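Local structure of K5 lyase (Enterobacteria phage k1-5, 2X3H) at residues A409-T414 with N418-P423; A353-T358 with N362-F367; Y290-A295 with S304-D309; T265-E270 with N278-V283; V242-T247 with N251-V256. The protein probably cleaves the K5 capsular polysaccharide, a glycosaminoglycan, by a lyase reaction, using a trimeric fold related to viral tail spikes. All blocks are in the same frame, centred on the assembly; numbering follows the deposited sequence.

Contact 1. Residues A409-T414 with N418-P423; sequences ATIDGT and NVVHAP
T410 and N418 bring their polar ends together at an oblique angle: N418 ND2 donates to T410 OG1 over 2.8 Å. The N-H points almost straight at the oxygen (161°), which lies close to the plane of the amide. A first torsion of 65° tucks T410 OG1 over its own backbone, on the side where N418 stands. The hydroxyl also bonds G407 O, and the amide is tied at its other end to N385 N and through ND2 to S382 OG, so its rotation is fixed from several directions. Beside this pair the backbone repeats the link, N418 N reaching T410 O at 3.0 Å.

I411 lies against the carbonyl of N418, its CG2 3.4 Å and its CG1 3.5 Å from N418 O, with I411 CA also 3.6 Å from N418 O in a CA-H...O contact. Here the chain leaves one coil of the parallel beta-helix through a loop and enters strand 419-422. The I411 side chain then meets V420 at about a right angle, CD1 standing 4.1 Å from V420 CG2. F378 packs against T410, N418 and V420 alike, while I411 also touches S442 of the second subunit. Further along the loop, D412 OD1 accepts from T414 N at 3.0 Å, forming an Asx turn, and from T414 OG1 on the same face of the carboxylate.

Contact 2. Residues A353-T358 with N362-F367; sequences ARFIGT and NYASVF
This is a buried contact without hydrogen bonds, in which A353 and F355 face N362, A364 and V366 across the interior of a parallel beta-helix. Strands 353-355 and 363-367 belong to different sheets of the coil. Their short axes pass 9.2 Å apart and run at 157° to each other, too distant for backbone pairing, so only side chains bridge the gap. The chain reverses between them in a short loop through G357 and T358.

F355 carries the larger share. Its first torsion of -60° turns the ring beside its own backbone N, so that the outer rim, CE2 and CZ, is presented to the opposite strand. Both partners on that strand sit at the ring edge, near its plane, rather than over a face. N362 and F355 run past one another in opposite directions, with the amide tilted 31° from the ring plane. N362 touches the ring through CB, while its amide is held by the preceding coil: OD1 takes the N-H of N328 and ND2 gives to G325 O. The ring of F378, in the next coil, packs on that of F355.

At the other end of the contact the groups are small. A353 CB stands 4.4 Å from A364 CB and equally far from V366 CG1, a methyl-lined part of the core. The ring edge fits closer: F355 CE2 lies 3.9 Å from N362 CB, and CZ lies 4.1 Å from A364 CB.

Contact 3. Residues Y290-A295 with S304-D309; sequences YAAVVA and SDVLVD
A292 makes the tight part of this contact, its single methyl set between two valines of the opposite strand. CB is 3.8 Å from V306 CG1 and 3.9 Å from V308 CB, with V308 CG2 scarcely farther at 4.0 Å. V308 turns CG2 anti to its backbone N (CG1 at 55°), which lays that methyl beside the alanine. V293 adds a slightly longer contact: its side chain lies slantwise to V306, with V293 CG2 4.0 Å from V306 CG1 and 4.1 Å from V306 CG2, touching both branches of the one residue.

The chain bends at A292, one of the corners where a coil of the parallel beta-helix passes from one face to another, and the methyl there points inward toward strand 304-309. No hydrogen bond joins the two segments; the meeting is wholly aliphatic. A285 packs on both A292 and V308, carrying the same core into the preceding coil.

On the outer side things differ. V294, partly exposed, packs on H263 and T322, while Y290, also partly exposed, sets its ring against that of H319. The far side of strand 304-309 meets a neighbouring subunit instead: L307 packs on N278 of the second subunit, and D305 OD2 bonds S304 OG of that subunit.

Contact 4. Residues T265-E270 with N278-V283; sequences TYNGTE and NLIKGV
T265 opens the contact at a corner of the chain, and its two branches go to different partners. The methyl CG2 meets V283 CG2 tip to tip at 4.0 Å. OG1, swung over its own backbone by a first torsion of 69°, lies 4.2 Å from I280 CG2 as the two side chains run antiparallel alongside one another. V293 of the next coil touches both T265 and V283, continuing the packing into that coil.

Y266 points away from the other segment, in keeping with strand alternation, and takes its ring to the far side, edge-to-face with F239.

N267 points back in. With CG beside the backbone N (chi1 -73°), its amide comes at the end of I280 from the opposite direction: the methyl CD1 is 3.8 Å from ND2 and 4.1 Å from OD1. I280 is thus touched on both branches, CG2 by T265 and CD1 by N267. No hydrogen bond crosses to 278-283; ND2 of N267 is hydrogen-bonded to A295 O in the following coil.

Beyond G268 the chain departs from the other segment, and E270 ends in a salt bridge with K245 of the preceding coil. The opposite segment begins with N278, whose OD1 and ND2 bond N251 N and A248 O. Inward-facing side chains meeting across the coil, with polar groups bonded from one coil to the next, are the architecture of a parallel beta-helix.

Contact 5. Residues V242-T247 with N251-V256; sequences VELKGT and NIVSNV
No ring or planar group carries the meeting of V242 and L244 with V253 and V256; all its touching ends are branched aliphatic tips. V242 divides its two methyls. CG1, anti to the backbone N (chi1 176°), reaches V253 CG1 tip to tip at 3.9 Å, while V242 CG2 rests against both branches of V256, 4.0 Å from its CG2 and 4.1 Å from its CG1. L244 runs alongside V253 in the reverse direction, with both CD1 and CD2 standing 4.0 Å from V253 CG2. V253 CG2 is shared, meeting both L244 methyls and also V242 CG1, while V253 CG1 meets V242.

The strands, 242-245 and 252-256, run at 169° with their short axes 9.7 Å apart, a spacing that suits side chains meeting across the interior of a parallel beta-helix and leaves no backbone bonds between them. Neighbouring coils complete the packing: A220 lies against L244 from one side of the stack, and N267 and N278 lie against it from the other.

Outward residues of the same strands serve other partners. E243 faces Y266 and L219, and K245 NZ is paired with E270 OE2. N255 ND2 donates to S254 OG of the second subunit, placing the outer side of strand 252-256 at the trimer interface.

Along the chain the contacts follow in the order 5, 4, 3, 2, 1, and their centres advance the same way along the stack. The centres of contact 4 and contact 5 are about 4 Å apart. Those of contact 3 and contact 4 are about 10 Å apart. About 31 Å separates the centres of contact 1 and contact 5. Strand 252-259 lies parallel to 279-286 and strand 242-245 to 266-268; strand 302-309 of contact 3 borders 279-286 in turn. R354 packs on Y290 where contact 2 touches contact 3. Contacts 2 to 5 cross the core; contact 1 joins a loop to strand 419-422 further along. Every one lies beside another subunit, consistent with a tail-spike trimer.

Contact 1. Residues A409-T414 with N418-P423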
# COMPACT_ATOMS: atom_id res chain seq x y z
N ALA A 409 1.18 -27.47 -12.63
CA ALA A 409 0.78 -27.78 -14.01
C ALA A 409 -0.12 -26.70 -14.61
O ALA A 409 -0.29 -26.64 -15.84
CB ALA A 409 0.11 -29.15 -14.09
N THR A 410 -0.70 -25.85 -13.75
CA THR A 410 -1.55 -24.75 -14.22
C THR A 410 -0.73 -23.60 -14.80
O THR A 410 -1.29 -22.67 -15.39
CB THR A 410 -2.45 -24.16 -13.12
OG1 THR A 410 -1.66 -23.53 -12.10
CG2 THR A 410 -3.32 -25.24 -12.49
N ILE A 411 0.58 -23.65 -14.59
CA ILE A 411 1.49 -22.70 -15.25
C ILE A 411 1.87 -23.35 -16.57
O ILE A 411 2.81 -24.15 -16.63
CB ILE A 411 2.76 -22.40 -14.41
CG1 ILE A 411 2.37 -21.89 -13.00
CG2 ILE A 411 3.65 -21.39 -15.13
CD1 ILE A 411 3.58 -21.76 -12.05
N ASP A 412 1.09 -23.06 -17.60
CA ASP A 412 1.22 -23.79 -18.86
C ASP A 412 1.57 -22.91 -20.06
O ASP A 412 1.63 -23.41 -21.19
CB ASP A 412 -0.03 -24.64 -19.14
CG ASP A 412 -1.28 -23.80 -19.38
OD1 ASP A 412 -1.18 -22.55 -19.45
OD2 ASP A 412 -2.39 -24.40 -19.51
N GLY A 413 1.81 -21.63 -19.81
CA GLY A 413 2.24 -20.71 -20.86
C GLY A 413 1.18 -20.37 -21.90
O GLY A 413 1.48 -19.70 -22.89
N THR A 414 -0.05 -20.84 -21.68
CA THR A 414 -1.19 -20.46 -22.53
C THR A 414 -1.82 -19.16 -22.04
O THR A 414 -1.43 -18.61 -21.00
CB THR A 414 -2.30 -21.54 -22.56
OG1 THR A 414 -2.99 -21.55 -21.30
CG2 THR A 414 -1.74 -22.94 -22.83
N ASN A 418 -1.42 -19.65 -15.08
CA ASN A 418 -1.04 -18.93 -13.87
C ASN A 418 0.45 -18.59 -13.99
O ASN A 418 1.15 -19.17 -14.83
CB ASN A 418 -1.32 -19.79 -12.61
CG ASN A 418 -2.81 -20.00 -12.37
OD1 ASN A 418 -3.60 -19.06 -12.50
ND2 ASN A 418 -3.19 -21.23 -12.00
N VAL A 419 0.95 -17.65 -13.18
CA VAL A 419 2.32 -17.18 -13.32
C VAL A 419 2.87 -16.87 -11.92
O VAL A 419 2.15 -16.32 -11.08
CB VAL A 419 2.39 -15.89 -14.17
CG1 VAL A 419 3.81 -15.29 -14.15
CG2 VAL A 419 1.91 -16.17 -15.60
N VAL A 420 4.12 -17.24 -11.69
CA VAL A 420 4.81 -16.87 -10.44
C VAL A 420 6.17 -16.23 -10.75
O VAL A 420 6.96 -16.82 -11.49
CB VAL A 420 5.04 -18.11 -9.54
CG1 VAL A 420 5.76 -17.71 -8.24
CG2 VAL A 420 3.71 -18.80 -9.25
N HIS A 421 6.42 -15.05 -10.19
CA HIS A 421 7.75 -14.41 -10.25
C HIS A 421 8.36 -14.32 -8.86
O HIS A 421 7.65 -14.09 -7.88
CB HIS A 421 7.64 -12.98 -10.77
CG HIS A 421 7.29 -12.87 -12.22
ND1 HIS A 421 7.37 -11.68 -12.90
CD2 HIS A 421 6.88 -13.80 -13.12
CE1 HIS A 421 7.01 -11.87 -14.16
NE2 HIS A 421 6.71 -13.14 -14.32
N ALA A 422 9.69 -14.45 -8.78
CA ALA A 422 10.45 -14.18 -7.55
C ALA A 422 11.68 -13.35 -7.93
O ALA A 422 12.77 -13.90 -8.15
CB ALA A 422 10.88 -15.47 -6.90
N PRO A 423 11.49 -12.02 -8.04
CA PRO A 423 12.55 -11.14 -8.57
C PRO A 423 13.89 -11.21 -7.80
O PRO A 423 14.93 -11.12 -8.43
CB PRO A 423 11.92 -9.74 -8.51
CG PRO A 423 10.41 -10.00 -8.49
CD PRO A 423 10.26 -11.28 -7.70

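Contact 2. Residues A353-T358 with N362-F367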
# COMPACT_ATOMS: atom_id res chain seq x y z
N ALA A 353 -0.95 -17.83 -0.36
CA ALA A 353 -2.03 -17.44 -1.27
C ALA A 353 -2.62 -18.70 -1.88
O ALA A 353 -1.89 -19.51 -2.46
CB ALA A 353 -1.50 -16.51 -2.36
N ARG A 354 -3.93 -18.87 -1.74
CA ARG A 354 -4.63 -20.04 -2.25
C ARG A 354 -5.70 -19.61 -3.23
O ARG A 354 -6.56 -18.80 -2.87
CB ARG A 354 -5.26 -20.83 -1.09
CG ARG A 354 -6.06 -22.04 -1.53
CD ARG A 354 -6.54 -22.86 -0.32
NE ARG A 354 -7.29 -24.04 -0.72
CZ ARG A 354 -7.69 -24.99 0.13
NH1 ARG A 354 -7.38 -24.91 1.43
NH2 ARG A 354 -8.39 -26.03 -0.33
N PHE A 355 -5.63 -20.12 -4.46
CA PHE A 355 -6.55 -19.75 -5.52
C PHE A 355 -7.51 -20.90 -5.69
O PHE A 355 -7.17 -21.95 -6.25
CB PHE A 355 -5.77 -19.40 -6.79
CG PHE A 355 -4.82 -18.23 -6.59
CD1 PHE A 355 -3.54 -18.45 -6.11
CD2 PHE A 355 -5.23 -16.93 -6.82
CE1 PHE A 355 -2.68 -17.36 -5.89
CE2 PHE A 355 -4.39 -15.85 -6.61
CZ PHE A 355 -3.10 -16.07 -6.14
N ILE A 356 -8.71 -20.69 -5.16
CA ILE A 356 -9.69 -21.75 -4.98
C ILE A 356 -10.55 -21.95 -6.21
O ILE A 356 -11.05 -20.99 -6.80
CB ILE A 356 -10.64 -21.42 -3.82
CG1 ILE A 356 -9.87 -21.28 -2.51
CG2 ILE A 356 -11.77 -22.44 -3.72
CD1 ILE A 356 -10.72 -20.75 -1.36
N GLY A 357 -10.76 -23.20 -6.59
CA GLY A 357 -11.72 -23.51 -7.64
C GLY A 357 -11.41 -22.85 -8.96
O GLY A 357 -10.34 -23.08 -9.53
N THR A 358 -12.34 -22.03 -9.45
CA THR A 358 -12.16 -21.36 -10.74
C THR A 358 -11.58 -19.95 -10.60
O THR A 358 -11.62 -19.15 -11.56
CB THR A 358 -13.48 -21.26 -11.53
OG1 THR A 358 -14.46 -20.58 -10.75
CG2 THR A 358 -13.99 -22.65 -11.88
N ASN A 362 -6.62 -12.97 -10.85
CA ASN A 362 -6.25 -12.29 -9.60
C ASN A 362 -4.76 -11.98 -9.55
O ASN A 362 -3.98 -12.57 -10.30
CB ASN A 362 -6.62 -13.16 -8.40
CG ASN A 362 -8.10 -13.46 -8.34
OD1 ASN A 362 -8.91 -12.58 -8.01
ND2 ASN A 362 -8.47 -14.71 -8.62
N TYR A 363 -4.39 -11.05 -8.68
CA TYR A 363 -2.98 -10.70 -8.46
C TYR A 363 -2.69 -10.84 -6.97
O TYR A 363 -3.52 -10.43 -6.15
CB TYR A 363 -2.73 -9.23 -8.86
CG TYR A 363 -1.36 -8.72 -8.46
CD1 TYR A 363 -0.27 -8.89 -9.30
CD2 TYR A 363 -1.17 -8.06 -7.26
CE1 TYR A 363 1.01 -8.44 -8.93
CE2 TYR A 363 0.09 -7.57 -6.89
CZ TYR A 363 1.17 -7.77 -7.73
OH TYR A 363 2.42 -7.32 -7.34
N ALA A 364 -1.52 -11.37 -6.60
CA ALA A 364 -1.10 -11.35 -5.19
C ALA A 364 0.37 -11.03 -5.09
O ALA A 364 1.17 -11.60 -5.83
CB ALA A 364 -1.38 -12.70 -4.52
N SER A 365 0.74 -10.14 -4.18
CA SER A 365 2.16 -9.92 -3.87
C SER A 365 2.41 -10.37 -2.44
O SER A 365 1.72 -9.93 -1.52
CB SER A 365 2.58 -8.47 -4.10
OG SER A 365 1.80 -7.56 -3.34
N VAL A 366 3.39 -11.25 -2.27
CA VAL A 366 3.51 -12.01 -1.03
C VAL A 366 4.94 -12.14 -0.51
O VAL A 366 5.90 -12.12 -1.29
CB VAL A 366 2.90 -13.42 -1.20
CG1 VAL A 366 1.42 -13.30 -1.62
CG2 VAL A 366 3.69 -14.23 -2.20
N PHE A 367 5.04 -12.32 0.81
CA PHE A 367 6.30 -12.43 1.53
C PHE A 367 6.19 -13.65 2.46
O PHE A 367 5.77 -13.50 3.62
CB PHE A 367 6.52 -11.17 2.38
CG PHE A 367 6.61 -9.90 1.59
CD1 PHE A 367 5.47 -9.18 1.27
CD2 PHE A 367 7.85 -9.43 1.14
CE1 PHE A 367 5.56 -7.99 0.52
CE2 PHE A 367 7.95 -8.27 0.41
CZ PHE A 367 6.82 -7.54 0.09

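Contact 3. Residues Y290-A295 with S304-D309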
# COMPACT_ATOMS: atom_id res chain seq x y z
N TYR A 290 -7.15 -20.41 10.64
CA TYR A 290 -7.25 -20.89 9.26
C TYR A 290 -6.70 -19.92 8.22
O TYR A 290 -5.87 -20.31 7.40
CB TYR A 290 -8.69 -21.27 8.90
CG TYR A 290 -8.79 -21.97 7.56
CD1 TYR A 290 -8.59 -23.34 7.46
CD2 TYR A 290 -9.06 -21.26 6.39
CE1 TYR A 290 -8.67 -23.99 6.24
CE2 TYR A 290 -9.15 -21.90 5.17
CZ TYR A 290 -8.95 -23.27 5.09
OH TYR A 290 -9.04 -23.93 3.88
N ALA A 291 -7.15 -18.67 8.26
CA ALA A 291 -6.67 -17.68 7.28
C ALA A 291 -6.77 -16.27 7.82
O ALA A 291 -7.63 -15.97 8.65
CB ALA A 291 -7.45 -17.80 6.00
N ALA A 292 -5.88 -15.39 7.35
CA ALA A 292 -6.03 -13.97 7.68
C ALA A 292 -7.23 -13.39 6.94
O ALA A 292 -8.11 -12.76 7.56
CB ALA A 292 -4.76 -13.18 7.34
N VAL A 293 -7.29 -13.61 5.63
CA VAL A 293 -8.30 -12.99 4.79
C VAL A 293 -8.91 -14.01 3.85
O VAL A 293 -8.20 -14.72 3.14
CB VAL A 293 -7.67 -11.86 3.92
CG1 VAL A 293 -8.67 -11.34 2.90
CG2 VAL A 293 -7.16 -10.73 4.80
N VAL A 294 -10.24 -14.09 3.86
CA VAL A 294 -10.97 -14.90 2.89
C VAL A 294 -11.60 -13.90 1.92
O VAL A 294 -12.58 -13.21 2.27
CB VAL A 294 -12.06 -15.77 3.58
CG1 VAL A 294 -12.89 -16.50 2.55
CG2 VAL A 294 -11.42 -16.77 4.58
N ALA A 295 -11.00 -13.75 0.73
CA ALA A 295 -11.43 -12.73 -0.24
C ALA A 295 -12.78 -13.07 -0.87
O ALA A 295 -13.48 -12.19 -1.37
CB ALA A 295 -10.35 -12.54 -1.34
N SER A 304 -5.19 -4.89 0.79
CA SER A 304 -3.86 -4.29 0.84
C SER A 304 -3.29 -4.24 2.25
O SER A 304 -3.95 -3.76 3.16
CB SER A 304 -3.93 -2.88 0.24
OG SER A 304 -2.66 -2.26 0.21
N ASP A 305 -2.05 -4.74 2.41
CA ASP A 305 -1.30 -4.67 3.68
C ASP A 305 -1.89 -5.60 4.75
O ASP A 305 -2.66 -5.19 5.61
CB ASP A 305 -1.15 -3.22 4.19
CG ASP A 305 -0.28 -2.37 3.27
OD1 ASP A 305 0.55 -2.94 2.54
OD2 ASP A 305 -0.42 -1.13 3.29
N VAL A 306 -1.51 -6.87 4.64
CA VAL A 306 -2.02 -7.95 5.48
C VAL A 306 -0.85 -8.60 6.20
O VAL A 306 0.05 -9.14 5.55
CB VAL A 306 -2.74 -9.01 4.63
CG1 VAL A 306 -3.24 -10.17 5.50
CG2 VAL A 306 -3.90 -8.36 3.82
N LEU A 307 -0.84 -8.51 7.53
CA LEU A 307 0.27 -9.07 8.31
C LEU A 307 -0.30 -10.24 9.09
O LEU A 307 -1.27 -10.08 9.84
CB LEU A 307 0.87 -8.02 9.26
CG LEU A 307 2.20 -8.40 9.93
CD1 LEU A 307 2.86 -7.13 10.41
CD2 LEU A 307 2.01 -9.39 11.10
N VAL A 308 0.29 -11.41 8.92
CA VAL A 308 -0.23 -12.60 9.60
C VAL A 308 0.90 -13.39 10.26
O VAL A 308 1.94 -13.63 9.65
CB VAL A 308 -1.13 -13.46 8.67
CG1 VAL A 308 -0.42 -13.84 7.41
CG2 VAL A 308 -1.69 -14.70 9.40
N ASP A 309 0.70 -13.74 11.53
CA ASP A 309 1.64 -14.58 12.28
C ASP A 309 0.93 -15.84 12.74
O ASP A 309 -0.21 -15.77 13.19
CB ASP A 309 2.16 -13.84 13.50
CG ASP A 309 3.05 -14.71 14.38
OD1 ASP A 309 3.88 -15.46 13.82
OD2 ASP A 309 2.93 -14.64 15.63

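Contact 4. Residues T265-E270 with N278-V283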
# COMPACT_ATOMS: atom_id res chain seq x y z
N THR A 265 -10.69 -11.18 8.29
CA THR A 265 -11.74 -10.62 7.43
C THR A 265 -12.28 -11.72 6.51
O THR A 265 -11.54 -12.62 6.09
CB THR A 265 -11.28 -9.40 6.61
OG1 THR A 265 -10.33 -9.80 5.62
CG2 THR A 265 -10.66 -8.35 7.52
N TYR A 266 -13.58 -11.65 6.23
CA TYR A 266 -14.27 -12.72 5.52
C TYR A 266 -15.27 -12.10 4.55
O TYR A 266 -16.09 -11.28 4.95
CB TYR A 266 -15.01 -13.59 6.55
CG TYR A 266 -15.52 -14.90 5.99
CD1 TYR A 266 -16.75 -14.97 5.33
CD2 TYR A 266 -14.77 -16.07 6.10
CE1 TYR A 266 -17.22 -16.17 4.80
CE2 TYR A 266 -15.23 -17.27 5.58
CZ TYR A 266 -16.46 -17.32 4.93
OH TYR A 266 -16.91 -18.52 4.41
N ASN A 267 -15.19 -12.49 3.27
CA ASN A 267 -16.20 -12.09 2.29
C ASN A 267 -17.06 -13.29 1.95
O ASN A 267 -16.57 -14.26 1.37
CB ASN A 267 -15.53 -11.57 1.01
CG ASN A 267 -14.92 -10.21 1.20
OD1 ASN A 267 -15.23 -9.51 2.15
ND2 ASN A 267 -14.02 -9.83 0.29
N GLY A 268 -18.33 -13.25 2.34
CA GLY A 268 -19.20 -14.41 2.13
C GLY A 268 -20.49 -14.06 1.42
O GLY A 268 -20.82 -12.90 1.22
N THR A 269 -21.23 -15.09 1.03
CA THR A 269 -22.55 -14.87 0.45
C THR A 269 -23.43 -16.11 0.57
O THR A 269 -22.93 -17.23 0.60
CB THR A 269 -22.45 -14.47 -1.03
OG1 THR A 269 -23.76 -14.11 -1.49
CG2 THR A 269 -21.88 -15.61 -1.87
N GLU A 270 -24.74 -15.88 0.67
CA GLU A 270 -25.72 -16.96 0.59
C GLU A 270 -26.49 -16.87 -0.73
O GLU A 270 -27.49 -17.58 -0.92
CB GLU A 270 -26.67 -16.89 1.79
CG GLU A 270 -26.00 -17.22 3.11
CD GLU A 270 -26.86 -16.91 4.32
OE1 GLU A 270 -28.07 -16.62 4.15
OE2 GLU A 270 -26.34 -16.96 5.46
N ASN A 278 -14.84 -3.70 -3.15
CA ASN A 278 -14.53 -3.21 -1.81
C ASN A 278 -13.05 -3.05 -1.61
O ASN A 278 -12.26 -3.77 -2.25
CB ASN A 278 -15.06 -4.19 -0.76
CG ASN A 278 -16.55 -4.38 -0.87
OD1 ASN A 278 -17.33 -3.48 -0.51
ND2 ASN A 278 -16.97 -5.55 -1.37
N LEU A 279 -12.68 -2.12 -0.73
CA LEU A 279 -11.28 -1.90 -0.36
C LEU A 279 -11.09 -2.39 1.07
O LEU A 279 -11.81 -1.98 1.96
CB LEU A 279 -10.96 -0.40 -0.45
CG LEU A 279 -9.61 0.06 0.10
CD1 LEU A 279 -8.44 -0.60 -0.62
CD2 LEU A 279 -9.51 1.58 -0.01
N ILE A 280 -10.13 -3.29 1.27
CA ILE A 280 -9.87 -3.85 2.60
C ILE A 280 -8.39 -3.63 2.85
O ILE A 280 -7.55 -4.16 2.13
CB ILE A 280 -10.22 -5.35 2.65
CG1 ILE A 280 -11.73 -5.54 2.41
CG2 ILE A 280 -9.77 -5.97 3.99
CD1 ILE A 280 -12.09 -6.95 1.94
N LYS A 281 -8.07 -2.81 3.84
CA LYS A 281 -6.68 -2.35 3.99
C LYS A 281 -6.20 -2.28 5.44
O LYS A 281 -6.83 -1.66 6.30
CB LYS A 281 -6.49 -1.02 3.28
CG LYS A 281 -7.40 0.08 3.78
CD LYS A 281 -7.08 1.44 3.15
CE LYS A 281 -7.04 2.53 4.22
NZ LYS A 281 -6.69 3.89 3.67
N GLY A 282 -5.04 -2.88 5.70
CA GLY A 282 -4.50 -2.89 7.05
C GLY A 282 -5.17 -3.95 7.91
O GLY A 282 -5.98 -3.64 8.78
N VAL A 283 -4.83 -5.21 7.66
CA VAL A 283 -5.35 -6.33 8.43
C VAL A 283 -4.23 -6.93 9.27
O VAL A 283 -3.19 -7.30 8.73
CB VAL A 283 -5.95 -7.41 7.49
CG1 VAL A 283 -6.45 -8.63 8.30
CG2 VAL A 283 -7.07 -6.80 6.60

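Contact 5. Residues V242-T247 with N251-V256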
# COMPACT_ATOMS: atom_id res chain seq x y z
N VAL A 242 -14.40 -8.95 10.84
CA VAL A 242 -15.26 -8.21 9.93
C VAL A 242 -15.66 -9.10 8.77
O VAL A 242 -14.80 -9.58 8.03
CB VAL A 242 -14.56 -6.95 9.35
CG1 VAL A 242 -15.47 -6.26 8.31
CG2 VAL A 242 -14.20 -5.97 10.47
N GLU A 243 -16.97 -9.31 8.60
CA GLU A 243 -17.49 -9.95 7.39
C GLU A 243 -18.24 -8.95 6.50
O GLU A 243 -19.07 -8.18 6.99
CB GLU A 243 -18.43 -11.13 7.73
CG GLU A 243 -19.06 -11.67 6.44
CD GLU A 243 -19.96 -12.90 6.57
OE1 GLU A 243 -20.55 -13.15 7.65
OE2 GLU A 243 -20.11 -13.60 5.54
N LEU A 244 -17.92 -8.95 5.20
CA LEU A 244 -18.76 -8.32 4.18
C LEU A 244 -19.51 -9.47 3.51
O LEU A 244 -18.92 -10.51 3.22
CB LEU A 244 -17.91 -7.60 3.14
CG LEU A 244 -17.05 -6.42 3.62
CD1 LEU A 244 -16.25 -5.85 2.44
CD2 LEU A 244 -17.89 -5.33 4.32
N LYS A 245 -20.80 -9.26 3.24
CA LYS A 245 -21.63 -10.36 2.78
C LYS A 245 -22.55 -9.95 1.63
O LYS A 245 -22.95 -8.79 1.52
CB LYS A 245 -22.48 -10.86 3.95
CG LYS A 245 -23.25 -12.15 3.70
CD LYS A 245 -24.00 -12.56 4.98
CE LYS A 245 -24.67 -13.91 4.82
NZ LYS A 245 -25.29 -14.34 6.13
N GLY A 246 -22.88 -10.91 0.78
CA GLY A 246 -23.85 -10.68 -0.29
C GLY A 246 -23.40 -9.65 -1.29
O GLY A 246 -22.28 -9.70 -1.78
N THR A 247 -24.28 -8.71 -1.60
CA THR A 247 -23.99 -7.73 -2.63
C THR A 247 -23.25 -6.50 -2.10
O THR A 247 -23.34 -5.42 -2.68
CB THR A 247 -25.27 -7.29 -3.35
OG1 THR A 247 -26.19 -6.76 -2.38
CG2 THR A 247 -25.90 -8.50 -4.09
N ASN A 251 -17.47 -0.36 -0.15
CA ASN A 251 -17.15 -0.19 1.26
C ASN A 251 -15.64 -0.12 1.44
O ASN A 251 -14.91 -0.67 0.61
CB ASN A 251 -17.70 -1.36 2.08
CG ASN A 251 -19.19 -1.57 1.86
OD1 ASN A 251 -19.61 -2.55 1.21
ND2 ASN A 251 -19.98 -0.66 2.37
N ILE A 252 -15.19 0.53 2.50
CA ILE A 252 -13.79 0.47 2.91
C ILE A 252 -13.73 -0.17 4.29
O ILE A 252 -14.44 0.26 5.19
CB ILE A 252 -13.15 1.88 3.00
CG1 ILE A 252 -13.23 2.59 1.64
CG2 ILE A 252 -11.68 1.75 3.44
CD1 ILE A 252 -12.60 3.97 1.62
N VAL A 253 -12.91 -1.21 4.44
CA VAL A 253 -12.66 -1.85 5.73
C VAL A 253 -11.18 -1.59 6.03
O VAL A 253 -10.33 -1.89 5.19
CB VAL A 253 -12.88 -3.37 5.66
CG1 VAL A 253 -12.50 -4.03 7.00
CG2 VAL A 253 -14.34 -3.68 5.27
N SER A 254 -10.87 -1.03 7.20
CA SER A 254 -9.51 -0.57 7.47
C SER A 254 -9.13 -0.79 8.92
O SER A 254 -9.97 -0.68 9.81
CB SER A 254 -9.37 0.92 7.12
OG SER A 254 -8.00 1.31 7.19
N ASN A 255 -7.87 -1.12 9.16
CA ASN A 255 -7.32 -1.22 10.53
C ASN A 255 -8.08 -2.22 11.39
O ASN A 255 -8.71 -1.87 12.40
CB ASN A 255 -7.32 0.15 11.20
CG ASN A 255 -6.22 1.06 10.70
OD1 ASN A 255 -5.37 0.66 9.90
ND2 ASN A 255 -6.22 2.29 11.18
N VAL A 256 -8.01 -3.48 10.97
CA VAL A 256 -8.70 -4.55 11.68
C VAL A 256 -7.67 -5.46 12.34
O VAL A 256 -6.78 -5.98 11.67
CB VAL A 256 -9.55 -5.37 10.69
CG1 VAL A 256 -10.26 -6.52 11.39
CG2 VAL A 256 -10.58 -4.44 10.03